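Local atomic coordinates of tailspike protein (Siphovirus 9NA, PDB entry 3RIQ), a protein that serves as the receptor-binding tailspike of a Salmonella phage, a trimeric right-handed beta-helix that probably recognises and cleaves lipopolysaccharide as an endorhamnosidase. Residues K415-C419 with T420-D424; T192-N195 with H196-T199. All blocks are in the same frame, centred on the assembly; numbering follows the deposited sequence. Where two conformers were deposited one is given.

Contact 1: residues K415-C419 with T420-D424; sequences KKILC and TYVAD
C419 and V422 meet across a corner of the right-handed beta-helix, a local apolar contact near the C-terminal end of the parallel coils, where strand 417-419 gives way to strand 421-427. C419 is almost fully extended, and the bend falls at T420, whose phi and psi of -84° and -38° swing the chain into the next face. SG of C419 sits between its backbone N and carbonyl carbon (chi1 65°), a setting that directs it into the inside of the bend. There it lies 3.4 Å from CG2 of V422, the methyl anti to that residue's carbonyl carbon; V422 was modelled in two conformers, so the closeness of this approach is doubtful. SG is also 3.5 Å from Y421 O. CG2 of I417 adds a looser methyl-to-methyl approach, 4.5 Å from CG2 of V422. C419 and I417 also pack on V404 and V407 of strand 402-409, and V422 on Q433 of the second subunit and G427 of the third. T420 turns its CB outward, and its OG1 hydrogen-bonds to P400 O. The chemistry implies a division of labour at the corner: sulfur and methyl groups fill the concave side, and the hydroxyl ties the convex side to the neighbouring coil.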
ATOM      1  N   LYS A 415      11.441  19.855 -11.311  1.00 15.97           N
ATOM      2  CA  LYS A 415      12.147  18.636 -10.916  0.50 16.38           C
ATOM      3  C   LYS A 415      13.273  18.947  -9.936  1.00 16.08           C
ATOM      4  O   LYS A 415      14.131  18.101  -9.689  1.00 17.22           O
ATOM      5  CB  LYS A 415      12.737  17.919 -12.144  0.50 16.54           C
ATOM      6  CG  LYS A 415      11.839  17.868 -13.365  0.50 18.84           C
ATOM      7  CD  LYS A 415      12.274  16.744 -14.302  0.50 19.75           C
ATOM      8  CE  LYS A 415      12.218  17.202 -15.739  0.50 22.51           C
ATOM      9  NZ  LYS A 415      10.946  17.919 -15.975  0.50 25.34           N
ATOM     10  N   LYS A 416      13.252  20.147  -9.348  1.00 15.51           N
ATOM     11  CA  LYS A 416      14.306  20.564  -8.443  1.00 15.79           C
ATOM     12  C   LYS A 416      14.216  19.885  -7.083  1.00 15.99           C
ATOM     13  O   LYS A 416      13.147  19.841  -6.458  1.00 15.19           O
ATOM     14  CB  LYS A 416      14.285  22.099  -8.260  1.00 16.72           C
ATOM     15  CG  LYS A 416      14.514  22.890  -9.554  1.00 17.52           C
ATOM     16  CD  LYS A 416      14.569  24.422  -9.283  1.00 22.16           C
ATOM     17  CE  LYS A 416      14.781  25.206 -10.593  1.00 28.56           C
ATOM     18  NZ  LYS A 416      13.734  24.877 -11.617  1.00 34.75           N
ATOM     19  N   ILE A 417      15.358  19.384  -6.631  1.00 15.56           N
ATOM     20  CA  ILE A 417      15.512  18.721  -5.321  1.00 16.07           C
ATOM     21  C   ILE A 417      16.582  19.466  -4.521  1.00 15.97           C
ATOM     22  O   ILE A 417      17.750  19.586  -4.963  1.00 16.64           O
ATOM     23  CB  ILE A 417      15.967  17.243  -5.490  1.00 15.93           C
ATOM     24  CG1 ILE A 417      14.956  16.470  -6.342  1.00 16.61           C
ATOM     25  CG2 ILE A 417      16.212  16.613  -4.117  1.00 16.22           C
ATOM     26  CD1 ILE A 417      15.384  15.085  -6.747  1.00 18.18           C
ATOM     27  N   LEU A 418      16.174  20.008  -3.365  1.00 15.35           N
ATOM     28  CA  LEU A 418      17.095  20.700  -2.474  1.00 15.56           C
ATOM     29  C   LEU A 418      17.124  19.958  -1.148  1.00 15.99           C
ATOM     30  O   LEU A 418      16.097  19.886  -0.471  1.00 16.83           O
ATOM     31  CB  LEU A 418      16.677  22.174  -2.239  1.00 17.28           C
ATOM     32  CG  LEU A 418      17.447  22.970  -1.144  1.00 21.50           C
ATOM     33  CD1 LEU A 418      18.870  23.116  -1.524  1.00 25.21           C
ATOM     34  CD2 LEU A 418      16.834  24.320  -0.892  1.00 26.22           C
ATOM     35  N   CYS A 419      18.278  19.407  -0.784  1.00 15.08           N
ATOM     36  CA  CYS A 419      18.388  18.643   0.462  1.00 16.47           C
ATOM     37  C   CYS A 419      19.822  18.507   0.870  1.00 16.53           C
ATOM     38  O   CYS A 419      20.700  19.047   0.202  1.00 17.10           O
ATOM     39  CB  CYS A 419      17.718  17.254   0.334  1.00 17.11           C
ATOM     40  SG  CYS A 419      18.562  16.237  -0.865  1.00 21.47           S
ATOM     41  N   THR A 420      20.073  17.823   1.986  1.00 16.91           N
ATOM     42  CA  THR A 420      21.438  17.694   2.486  1.00 17.06           C
ATOM     43  C   THR A 420      22.189  16.543   1.824  1.00 16.52           C
ATOM     44  O   THR A 420      23.406  16.621   1.570  1.00 16.20           O
ATOM     45  CB  THR A 420      21.446  17.468   4.011  1.00 18.44           C
ATOM     46  OG1 THR A 420      21.023  18.668   4.656  1.00 24.23           O
ATOM     47  CG2 THR A 420      22.842  17.166   4.523  1.00 20.81           C
ATOM     48  N   TYR A 421      21.470  15.461   1.578  1.00 15.98           N
ATOM     49  CA  TYR A 421      22.090  14.253   1.037  1.00 15.70           C
ATOM     50  C   TYR A 421      21.097  13.549   0.106  1.00 15.98           C
ATOM     51  O   TYR A 421      19.926  13.365   0.479  1.00 15.94           O
ATOM     52  CB  TYR A 421      22.517  13.299   2.188  1.00 15.53           C
ATOM     53  CG  TYR A 421      23.135  12.028   1.652  1.00 14.34           C
ATOM     54  CD1 TYR A 421      24.470  12.020   1.173  1.00 17.15           C
ATOM     55  CD2 TYR A 421      22.395  10.845   1.561  1.00 16.71           C
ATOM     56  CE1 TYR A 421      25.038  10.849   0.633  1.00 17.04           C
ATOM     57  CE2 TYR A 421      22.963   9.682   1.009  1.00 15.57           C
ATOM     58  CZ  TYR A 421      24.268   9.687   0.566  1.00 16.77           C
ATOM     59  OH  TYR A 421      24.793   8.536   0.005  1.00 19.04           O
ATOM     60  N   VAL A 422      21.591  13.157  -1.067  0.50 15.05           N
ATOM     61  CA  VAL A 422      20.836  12.400  -2.060  0.50 14.53           C
ATOM     62  C   VAL A 422      21.533  11.034  -2.179  0.50 14.36           C
ATOM     63  O   VAL A 422      22.730  10.973  -2.464  0.50 14.36           O
ATOM     64  CB  VAL A 422      20.832  13.138  -3.439  0.50 13.85           C
ATOM     65  CG1 VAL A 422      20.232  12.269  -4.510  0.50 13.74           C
ATOM     66  CG2 VAL A 422      20.072  14.479  -3.363  0.50 12.68           C
ATOM     67  N   ALA A 423      20.793   9.952  -1.970  1.00 15.01           N
ATOM     68  CA  ALA A 423      21.383   8.612  -1.955  1.00 15.09           C
ATOM     69  C   ALA A 423      21.759   8.075  -3.330  1.00 15.34           C
ATOM     70  O   ALA A 423      21.263   8.544  -4.359  1.00 15.81           O
ATOM     71  CB  ALA A 423      20.407   7.632  -1.282  1.00 16.26           C
ATOM     72  N   ASP A 424      22.618   7.066  -3.310  1.00 15.89           N
ATOM     73  CA  ASP A 424      23.088   6.411  -4.520  1.00 15.39           C
ATOM     74  C   ASP A 424      21.947   5.769  -5.324  1.00 15.76           C
ATOM     75  O   ASP A 424      20.935   5.333  -4.774  1.00 16.61           O
ATOM     76  CB  ASP A 424      24.100   5.294  -4.172  1.00 15.74           C
ATOM     77  CG  ASP A 424      25.388   5.800  -3.506  1.00 18.76           C
ATOM     78  OD1 ASP A 424      25.560   7.008  -3.255  1.00 21.12           O
ATOM     79  OD2 ASP A 424      26.259   4.934  -3.242  1.00 21.41           O
TER

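Contact 2: residues T192-N195 with H196-T199; sequences TFEN and HHTT. With GOL (glycerol), chain B.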
ATOM      1  N   THR A 192     -15.924  13.939  17.689  1.00 11.93           N
ATOM      2  CA  THR A 192     -14.869  14.605  18.457  1.00 11.48           C
ATOM      3  C   THR A 192     -14.614  13.871  19.753  1.00 11.65           C
ATOM      4  O   THR A 192     -15.561  13.559  20.478  1.00 12.51           O
ATOM      5  CB  THR A 192     -15.285  16.065  18.831  1.00 11.10           C
ATOM      6  OG1 THR A 192     -15.570  16.823  17.661  1.00 13.21           O
ATOM      7  CG2 THR A 192     -14.197  16.774  19.669  1.00 12.59           C
ATOM      8  N   PHE A 193     -13.338  13.632  20.072  1.00 11.39           N
ATOM      9  CA  PHE A 193     -12.958  13.064  21.375  1.00 11.30           C
ATOM     10  C   PHE A 193     -12.309  14.182  22.175  1.00 12.58           C
ATOM     11  O   PHE A 193     -11.151  14.580  21.908  1.00 12.57           O
ATOM     12  CB  PHE A 193     -12.043  11.850  21.210  1.00 11.77           C
ATOM     13  CG  PHE A 193     -12.635  10.781  20.351  1.00 10.38           C
ATOM     14  CD1 PHE A 193     -13.716  10.025  20.829  1.00 11.53           C
ATOM     15  CD2 PHE A 193     -12.130  10.530  19.061  1.00 11.71           C
ATOM     16  CE1 PHE A 193     -14.301   9.025  20.056  1.00 10.52           C
ATOM     17  CE2 PHE A 193     -12.704   9.498  18.276  1.00 11.81           C
ATOM     18  CZ  PHE A 193     -13.783   8.757  18.783  1.00 10.65           C
ATOM     19  N   GLU A 194     -13.086  14.761  23.104  1.00 12.00           N
ATOM     20  CA  GLU A 194     -12.700  15.989  23.812  1.00 13.25           C
ATOM     21  C   GLU A 194     -12.244  15.653  25.227  1.00 13.45           C
ATOM     22  O   GLU A 194     -13.096  15.379  26.086  1.00 13.56           O
ATOM     23  CB  GLU A 194     -13.928  16.905  23.865  1.00 13.40           C
ATOM     24  CG  GLU A 194     -13.704  18.231  24.558  1.00 15.75           C
ATOM     25  CD  GLU A 194     -15.003  18.972  24.758  1.00 16.61           C
ATOM     26  OE1 GLU A 194     -15.975  18.383  25.190  1.00 15.56           O
ATOM     27  OE2 GLU A 194     -15.072  20.166  24.479  1.00 21.03           O
ATOM     28  N   ASN A 195     -10.923  15.658  25.479  1.00 12.02           N
ATOM     29  CA  ASN A 195     -10.391  15.227  26.786  1.00 12.79           C
ATOM     30  C   ASN A 195      -9.558  16.270  27.529  1.00 12.93           C
ATOM     31  O   ASN A 195      -8.834  15.940  28.451  1.00 13.80           O
ATOM     32  CB  ASN A 195      -9.617  13.897  26.651  1.00 12.35           C
ATOM     33  CG  ASN A 195     -10.517  12.741  26.232  1.00 13.28           C
ATOM     34  OD1 ASN A 195     -10.891  12.639  25.080  1.00 13.67           O
ATOM     35  ND2 ASN A 195     -10.900  11.915  27.167  1.00 11.41           N
ATOM     36  N   HIS A 196      -9.693  17.544  27.183  1.00 12.36           N
ATOM     37  CA  HIS A 196      -8.842  18.538  27.838  1.00 11.87           C
ATOM     38  C   HIS A 196      -9.329  19.018  29.218  1.00 12.94           C
ATOM     39  O   HIS A 196      -8.630  19.788  29.849  1.00 12.87           O
ATOM     40  CB  HIS A 196      -8.685  19.767  26.951  1.00 12.84           C
ATOM     41  CG  HIS A 196      -9.970  20.514  26.808  1.00 11.26           C
ATOM     42  ND1 HIS A 196     -11.072  19.964  26.189  1.00 13.39           N
ATOM     43  CD2 HIS A 196     -10.348  21.734  27.253  1.00 12.07           C
ATOM     44  CE1 HIS A 196     -12.075  20.821  26.254  1.00 12.01           C
ATOM     45  NE2 HIS A 196     -11.656  21.911  26.887  1.00 13.93           N
ATOM     46  N   HIS A 197     -10.502  18.584  29.674  1.00 12.96           N
ATOM     47  CA  HIS A 197     -11.017  19.068  30.961  1.00 12.68           C
ATOM     48  C   HIS A 197     -10.228  18.566  32.153  1.00 13.65           C
ATOM     49  O   HIS A 197     -10.379  19.096  33.237  1.00 14.71           O
ATOM     50  CB  HIS A 197     -12.512  18.779  31.173  1.00 13.21           C
ATOM     51  CG  HIS A 197     -13.423  19.518  30.238  1.00 13.70           C
ATOM     52  ND1 HIS A 197     -14.511  18.921  29.645  1.00 17.10           N
ATOM     53  CD2 HIS A 197     -13.458  20.812  29.858  1.00 15.33           C
ATOM     54  CE1 HIS A 197     -15.150  19.805  28.897  1.00 14.88           C
ATOM     55  NE2 HIS A 197     -14.533  20.967  29.018  1.00 15.98           N
ATOM     56  N   THR A 198      -9.411  17.531  31.994  1.00 14.72           N
ATOM     57  CA  THR A 198      -8.513  17.120  33.098  1.00 14.62           C
ATOM     58  C   THR A 198      -7.092  16.916  32.598  1.00 14.81           C
ATOM     59  O   THR A 198      -6.883  16.925  31.389  1.00 14.48           O
ATOM     60  CB  THR A 198      -8.974  15.842  33.856  1.00 14.54           C
ATOM     61  OG1 THR A 198      -8.593  14.656  33.146  1.00 15.79           O
ATOM     62  CG2 THR A 198     -10.482  15.845  34.094  1.00 12.94           C
ATOM     63  N   THR A 199      -6.134  16.708  33.504  1.00 13.90           N
ATOM     64  CA  THR A 199      -4.757  16.420  33.086  1.00 14.36           C
ATOM     65  C   THR A 199      -4.561  14.998  32.552  1.00 13.28           C
ATOM     66  O   THR A 199      -3.529  14.736  31.941  1.00 14.60           O
ATOM     67  CB  THR A 199      -3.776  16.650  34.249  1.00 14.31           C
ATOM     68  OG1 THR A 199      -4.245  15.884  35.369  1.00 16.45           O
ATOM     69  CG2 THR A 199      -3.679  18.166  34.607  1.00 15.33           C
TER
HETATM   70  C1  GOL B   1     -18.538  24.510  28.521  1.00 33.13           C
HETATM   71  O1  GOL B   1     -19.956  24.421  28.768  1.00 34.15           O
HETATM   72  C2  GOL B   1     -18.005  23.251  27.836  1.00 31.50           C
HETATM   73  O2  GOL B   1     -18.891  22.903  26.763  1.00 30.15           O
HETATM   74  C3  GOL B   1     -16.611  23.571  27.242  1.00 31.84           C
HETATM   75  O3  GOL B   1     -15.895  22.352  26.876  1.00 30.43           O
HETATM   76  O   HOH W   1     -12.715  17.113  28.242  1.00 14.62           O
HETATM   77  O   HOH W   2      -8.582  14.244  30.476  1.00 14.12           O
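O3 of a bound glycerol bridges the two segments, bonded to H197 NE2 at 2.9 Å, where either partner could donate, and donating weakly to E194 OE2 at 3.3 Å. The glycerol, probably left from the crystallisation liquor, meets H197 at its ring edge. E194 closes strand 184-194; with CG anti to the backbone N (chi1 -180°) and the chain extended beyond, its carboxylate is turned about 50° from the plane of either imidazole. On the way CG passes the edge of H196, 3.5 Å from CE1 and in the ring plane. CE1 of H196 in turn lies over one face of H197, 3.6 Å above that plane and displaced toward the rim. OE1 of E194 is held elsewhere, by a salt bridge to R149 and a hydrogen bond from T171, which, with the weak bond at OE2, probably limit the carboxylate's rotation. N195 to T198 forms a type I beta turn. Water 1 ties it to the strand end, donating to E194 O (2.8 Å) and accepting from H197 N (3.0 Å); water 2 links N195 O with T198 OG1. E194, H197 and R149 thus bind one glycerol together, while H196 packs between the first two without bonding to it.

Read from the N terminus, the two contacts come in series, contact 2 being complete long before contact 1 begins, so they neither nest nor cross. Neither closes a long loop; each shapes one change of direction. In contact 2 the chain leaves strand 184-194 by a turn and enters the loop that leads to strand 206-208. More than two hundred residues and many coils later, contact 1 bends it directly from one strand into another, just ahead of the antiparallel strands that begin at 438-444. The centres of contact 1 and contact 2 are about 42 Å apart, on opposite sides of the chain's centre. Contact 2 touches no other subunit, whereas contact 1 lies where all three chains meet: a glycerol-bearing outer turn and a trimer interface share one solenoid.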